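Local coordinates for protein aminoglycoside 6'-n-acetyltransferase (Salmonella choleraesuis, PDB 2VBQ) that transfers an acetyl group from acetyl-CoA to the 6'-amino group of aminoglycoside antibiotics, conferring resistance to drugs such as tobramycin and amikacin, at residues L58-A70 with I75-V87. Numbering follows the deposited sequence.
Sequences LQADHLASFIAMA and IGFADASIRHDYV
The Ser65 hydroxyl reaches across to the Asp79 carboxylate, donating from OG to OD1 at 2.7 Å and approaching from above the carboxylate plane, 44° out of it. Both side chains stand on the same face as a directly opposed non-hydrogen-bonded pair, and each has its end group anti to the carbonyl carbon (chi1 -67° for Ser65). A water donates to Ser65 OG and to Ala80 O, each 3.0 Å from its oxygen. Trp34 NE1 is a second donor to Asp79 OD1 and Arg38 NE forms a salt bridge with OD2, so both oxygens of this buried carboxylate have partners.

The backbones run antiparallel. Reciprocal bonds join Ala64 with Ala80 and Phe66 with Ala78; Phe66 N to Ala78 O measures 2.9 Å. On the Ser65 face, Ile67 CD1 packs against Phe77 CB at 4.1 Å, and Leu63 CD2 meets Ser81 CB at 3.7 Å. On the other face, the edge of the Phe66 ring lies beside the Ala80 methyl, CE1 to CB 4.3 Å.

Past the Leu63-Ser81 pair, Ile82 N still donates to His62 O, and the His62 ring crosses the Ile82 side chain at about a right angle, with CD2 3.6 Å from Ile82 CB. Its ND1 donates to Asp61 OD1, in the ring plane, which probably restrains the ring's rotation, while NE2 makes a weak hydrogen bond to His84 NE2 (3.3 Å), the rings meeting rim to rim with planes at 43°.

Just after strand 73-83 comes Tyr86, a substrate-binding residue whose OH bonds the bisubstrate analogue. This is the central hairpin of the GNAT sheet, flanked by strands 21-25 and 95-103. Helix 31-41 covers the Ser65 and Phe77 face through Trp34 and Leu37, and helix 112-126 packs on Ala64, Ala68 and Ala80 from the other, Ala68 touching Val112 of the acetyl-CoA site.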
loop_
_atom_site.group_PDB
_atom_site.type_symbol
_atom_site.label_atom_id
_atom_site.label_comp_id
_atom_site.label_asym_id
_atom_site.label_seq_id
_atom_site.Cartn_x
_atom_site.Cartn_y
_atom_site.Cartn_z
ATOM N N LEU A 58 7.646 10.483 16.028
ATOM C CA LEU A 58 7.599 10.605 17.486
ATOM C C LEU A 58 6.201 10.978 18.008
ATOM O O LEU A 58 5.845 10.668 19.137
ATOM C CB LEU A 58 8.648 11.615 17.984
ATOM C CG LEU A 58 10.126 11.290 17.714
ATOM C CD1 LEU A 58 11.018 12.392 18.241
ATOM C CD2 LEU A 58 10.498 9.938 18.324
ATOM N N GLN A 59 5.401 11.613 17.169
ATOM C CA GLN A 59 4.064 12.022 17.588
ATOM C C GLN A 59 2.957 11.012 17.199
ATOM O O GLN A 59 1.852 11.024 17.765
ATOM C CB GLN A 59 3.780 13.410 17.029
ATOM C CG GLN A 59 4.731 14.480 17.576
ATOM C CD GLN A 59 3.994 15.563 18.340
ATOM O OE1 GLN A 59 3.464 16.482 17.729
ATOM N NE2 GLN A 59 3.941 15.451 19.676
ATOM N N ALA A 60 3.278 10.136 16.252
ATOM C CA ALA A 60 2.338 9.172 15.682
ATOM C C ALA A 60 1.890 8.059 16.626
ATOM O O ALA A 60 2.619 7.625 17.536
ATOM C CB ALA A 60 2.961 8.544 14.439
ATOM N N ASP A 61 0.681 7.573 16.381
ATOM C CA ASP A 61 0.318 6.276 16.878
ATOM C C ASP A 61 0.256 5.221 15.775
ATOM O O ASP A 61 0.080 4.054 16.097
ATOM C CB ASP A 61 -1.005 6.317 17.661
ATOM C CG ASP A 61 -2.112 7.031 16.907
ATOM O OD1 ASP A 61 -2.019 7.233 15.666
ATOM O OD2 ASP A 61 -3.105 7.398 17.588
ATOM N N HIS A 62 0.381 5.614 14.498
ATOM C CA HIS A 62 0.445 4.631 13.394
ATOM C C HIS A 62 1.824 4.518 12.709
ATOM O O HIS A 62 1.931 3.913 11.638
ATOM C CB HIS A 62 -0.675 4.854 12.338
ATOM C CG HIS A 62 -2.041 4.489 12.841
ATOM N ND1 HIS A 62 -2.644 5.170 13.876
ATOM C CD2 HIS A 62 -2.894 3.485 12.507
ATOM C CE1 HIS A 62 -3.820 4.629 14.140
ATOM N NE2 HIS A 62 -3.991 3.597 13.332
ATOM N N LEU A 63 2.827 5.162 13.313
ATOM C CA LEU A 63 4.218 5.086 12.871
ATOM C C LEU A 63 5.068 4.763 14.071
ATOM O O LEU A 63 4.830 5.302 15.140
ATOM C CB LEU A 63 4.684 6.417 12.243
ATOM C CG LEU A 63 4.019 6.847 10.943
ATOM C CD1 LEU A 63 4.478 8.256 10.522
ATOM C CD2 LEU A 63 4.318 5.801 9.873
ATOM N N ALA A 64 6.048 3.874 13.885
ATOM C CA ALA A 64 7.105 3.615 14.861
ATOM C C ALA A 64 8.348 3.154 14.127
ATOM O O ALA A 64 8.263 2.479 13.095
ATOM C CB ALA A 64 6.692 2.537 15.919
ATOM N N SER A 65 9.500 3.563 14.651
ATOM C CA SER A 65 10.794 3.154 14.128
ATOM C C SER A 65 11.597 2.533 15.250
ATOM O O SER A 65 11.337 2.795 16.415
ATOM C CB SER A 65 11.544 4.349 13.515
ATOM O OG SER A 65 10.829 4.771 12.367
ATOM N N PHE A 66 12.544 1.675 14.873
ATOM C CA PHE A 66 13.269 0.820 15.804
ATOM C C PHE A 66 14.761 0.877 15.429
ATOM O O PHE A 66 15.095 0.767 14.239
ATOM C CB PHE A 66 12.721 -0.617 15.740
ATOM C CG PHE A 66 11.237 -0.699 16.108
ATOM C CD1 PHE A 66 10.252 -0.504 15.138
ATOM C CD2 PHE A 66 10.855 -0.869 17.441
ATOM C CE1 PHE A 66 8.865 -0.518 15.486
ATOM C CE2 PHE A 66 9.482 -0.874 17.805
ATOM C CZ PHE A 66 8.496 -0.690 16.824
ATOM N N ILE A 67 15.614 1.029 16.447
ATOM C CA ILE A 67 17.062 1.194 16.278
ATOM C C ILE A 67 17.815 0.054 16.958
ATOM O O ILE A 67 17.659 -0.160 18.157
ATOM C CB ILE A 67 17.557 2.529 16.947
ATOM C CG1 ILE A 67 16.591 3.709 16.671
ATOM C CG2 ILE A 67 19.027 2.809 16.609
ATOM C CD1 ILE A 67 16.470 4.145 15.239
ATOM N N ALA A 68 18.647 -0.651 16.204
ATOM C CA ALA A 68 19.492 -1.697 16.770
ATOM C C ALA A 68 20.737 -1.058 17.370
ATOM O O ALA A 68 21.473 -0.336 16.669
ATOM C CB ALA A 68 19.852 -2.700 15.715
ATOM N N MET A 69 20.951 -1.295 18.667
ATOM C CA MET A 69 22.064 -0.696 19.413
ATOM C C MET A 69 22.976 -1.801 19.933
ATOM O O MET A 69 22.474 -2.805 20.433
ATOM C CB MET A 69 21.538 0.093 20.620
ATOM C CG MET A 69 20.596 1.268 20.327
ATOM S SD MET A 69 21.361 2.632 19.435
ATOM C CE MET A 69 22.718 3.067 20.555
ATOM N N ALA A 70 24.297 -1.645 19.802
ATOM C CA ALA A 70 25.245 -2.502 20.546
ATOM C C ALA A 70 26.487 -1.694 20.877
ATOM O O ALA A 70 26.958 -0.914 20.040
ATOM C CB ALA A 70 25.622 -3.747 19.743
ATOM N N ILE A 75 23.528 0.352 14.818
ATOM C CA ILE A 75 24.048 -0.437 13.729
ATOM C C ILE A 75 22.993 -0.772 12.671
ATOM O O ILE A 75 23.317 -1.348 11.640
ATOM C CB ILE A 75 24.747 -1.712 14.246
ATOM C CG1 ILE A 75 23.750 -2.653 14.983
ATOM C CG2 ILE A 75 25.925 -1.343 15.177
ATOM C CD1 ILE A 75 24.423 -3.942 15.511
ATOM N N GLY A 76 21.732 -0.444 12.941
ATOM C CA GLY A 76 20.695 -0.627 11.920
ATOM C C GLY A 76 19.370 -0.083 12.392
ATOM O O GLY A 76 19.243 0.291 13.573
ATOM N N PHE A 77 18.399 -0.009 11.481
ATOM C CA PHE A 77 17.066 0.465 11.847
ATOM C C PHE A 77 15.990 -0.127 10.966
ATOM O O PHE A 77 16.242 -0.657 9.866
ATOM C CB PHE A 77 16.962 2.016 11.819
ATOM C CG PHE A 77 16.768 2.569 10.452
ATOM C CD1 PHE A 77 17.858 2.635 9.559
ATOM C CD2 PHE A 77 15.499 3.004 10.024
ATOM C CE1 PHE A 77 17.676 3.112 8.257
ATOM C CE2 PHE A 77 15.313 3.495 8.723
ATOM C CZ PHE A 77 16.401 3.559 7.846
ATOM N N ALA A 78 14.762 0.005 11.456
ATOM C CA ALA A 78 13.594 -0.280 10.666
ATOM C C ALA A 78 12.523 0.782 10.903
ATOM O O ALA A 78 12.294 1.215 12.041
ATOM C CB ALA A 78 13.050 -1.703 10.995
ATOM N N ASP A 79 11.863 1.186 9.816
ATOM C CA ASP A 79 10.679 2.035 9.916
ATOM C C ASP A 79 9.459 1.146 9.734
ATOM O O ASP A 79 9.454 0.307 8.839
ATOM C CB ASP A 79 10.683 3.113 8.813
ATOM C CG ASP A 79 11.759 4.178 9.021
ATOM O OD1 ASP A 79 12.268 4.330 10.136
ATOM O OD2 ASP A 79 12.082 4.893 8.053
ATOM N N ALA A 80 8.417 1.357 10.548
ATOM C CA ALA A 80 7.180 0.566 10.443
ATOM C C ALA A 80 5.948 1.478 10.509
ATOM O O ALA A 80 6.019 2.596 11.017
ATOM C CB ALA A 80 7.132 -0.498 11.518
ATOM N N SER A 81 4.844 1.013 9.946
ATOM C CA SER A 81 3.578 1.703 10.069
ATOM C C SER A 81 2.472 0.707 10.377
ATOM O O SER A 81 2.630 -0.500 10.170
ATOM C CB SER A 81 3.236 2.399 8.744
ATOM O OG SER A 81 3.040 1.419 7.721
ATOM N N ILE A 82 1.341 1.241 10.844
ATOM C CA ILE A 82 0.083 0.504 10.877
ATOM C C ILE A 82 -0.776 1.096 9.760
ATOM O O ILE A 82 -1.196 2.274 9.817
ATOM C CB ILE A 82 -0.662 0.692 12.202
ATOM C CG1 ILE A 82 0.249 0.359 13.402
ATOM C CG2 ILE A 82 -2.005 -0.137 12.166
ATOM C CD1 ILE A 82 0.752 -1.065 13.459
ATOM N N ARG A 83 -1.030 0.281 8.752
ATOM C CA ARG A 83 -1.704 0.745 7.561
ATOM C C ARG A 83 -3.172 0.327 7.599
ATOM O O ARG A 83 -3.471 -0.839 7.811
ATOM C CB ARG A 83 -1.048 0.178 6.289
ATOM C CG ARG A 83 0.294 0.816 5.923
ATOM C CD ARG A 83 0.584 0.461 4.472
ATOM N NE ARG A 83 1.920 0.791 3.981
ATOM C CZ ARG A 83 2.366 0.443 2.767
ATOM N NH1 ARG A 83 1.575 -0.230 1.931
ATOM N NH2 ARG A 83 3.592 0.763 2.378
ATOM N N HIS A 84 -4.063 1.302 7.417
ATOM C CA HIS A 84 -5.496 1.032 7.167
ATOM C C HIS A 84 -5.846 0.954 5.667
ATOM O O HIS A 84 -6.897 0.415 5.316
ATOM C CB HIS A 84 -6.385 2.074 7.841
ATOM C CG HIS A 84 -6.484 1.922 9.331
ATOM N ND1 HIS A 84 -7.400 1.084 9.944
ATOM C CD2 HIS A 84 -5.798 2.527 10.333
ATOM C CE1 HIS A 84 -7.262 1.171 11.255
ATOM N NE2 HIS A 84 -6.292 2.034 11.520
ATOM N N ASP A 85 -4.996 1.507 4.796
ATOM C CA ASP A 85 -5.228 1.396 3.341
ATOM C C ASP A 85 -5.166 -0.103 2.982
ATOM O O ASP A 85 -4.526 -0.894 3.694
ATOM C CB ASP A 85 -4.144 2.092 2.513
ATOM C CG ASP A 85 -4.086 3.607 2.700
ATOM O OD1 ASP A 85 -4.987 4.240 3.280
ATOM O OD2 ASP A 85 -3.082 4.184 2.240
ATOM N N TYR A 86 -5.843 -0.486 1.903
ATOM C CA TYR A 86 -5.663 -1.832 1.361
ATOM C C TYR A 86 -4.168 -2.104 1.215
ATOM O O TYR A 86 -3.435 -1.279 0.630
ATOM C CB TYR A 86 -6.334 -1.976 -0.018
ATOM C CG TYR A 86 -5.921 -3.264 -0.681
ATOM C CD1 TYR A 86 -6.456 -4.492 -0.250
ATOM C CD2 TYR A 86 -4.955 -3.279 -1.686
ATOM C CE1 TYR A 86 -6.056 -5.693 -0.824
ATOM C CE2 TYR A 86 -4.547 -4.494 -2.267
ATOM C CZ TYR A 86 -5.108 -5.679 -1.828
ATOM O OH TYR A 86 -4.704 -6.870 -2.399
ATOM N N VAL A 87 -3.710 -3.243 1.744
ATOM C CA VAL A 87 -2.347 -3.710 1.503
ATOM C C VAL A 87 -2.362 -4.944 0.565
ATOM O O VAL A 87 -3.030 -5.952 0.847
ATOM C CB VAL A 87 -1.584 -4.056 2.820
ATOM C CG1 VAL A 87 -0.129 -4.450 2.509
ATOM C CG2 VAL A 87 -1.622 -2.867 3.819
HETATM O O HOH W 1 8.155 4.740 10.933
#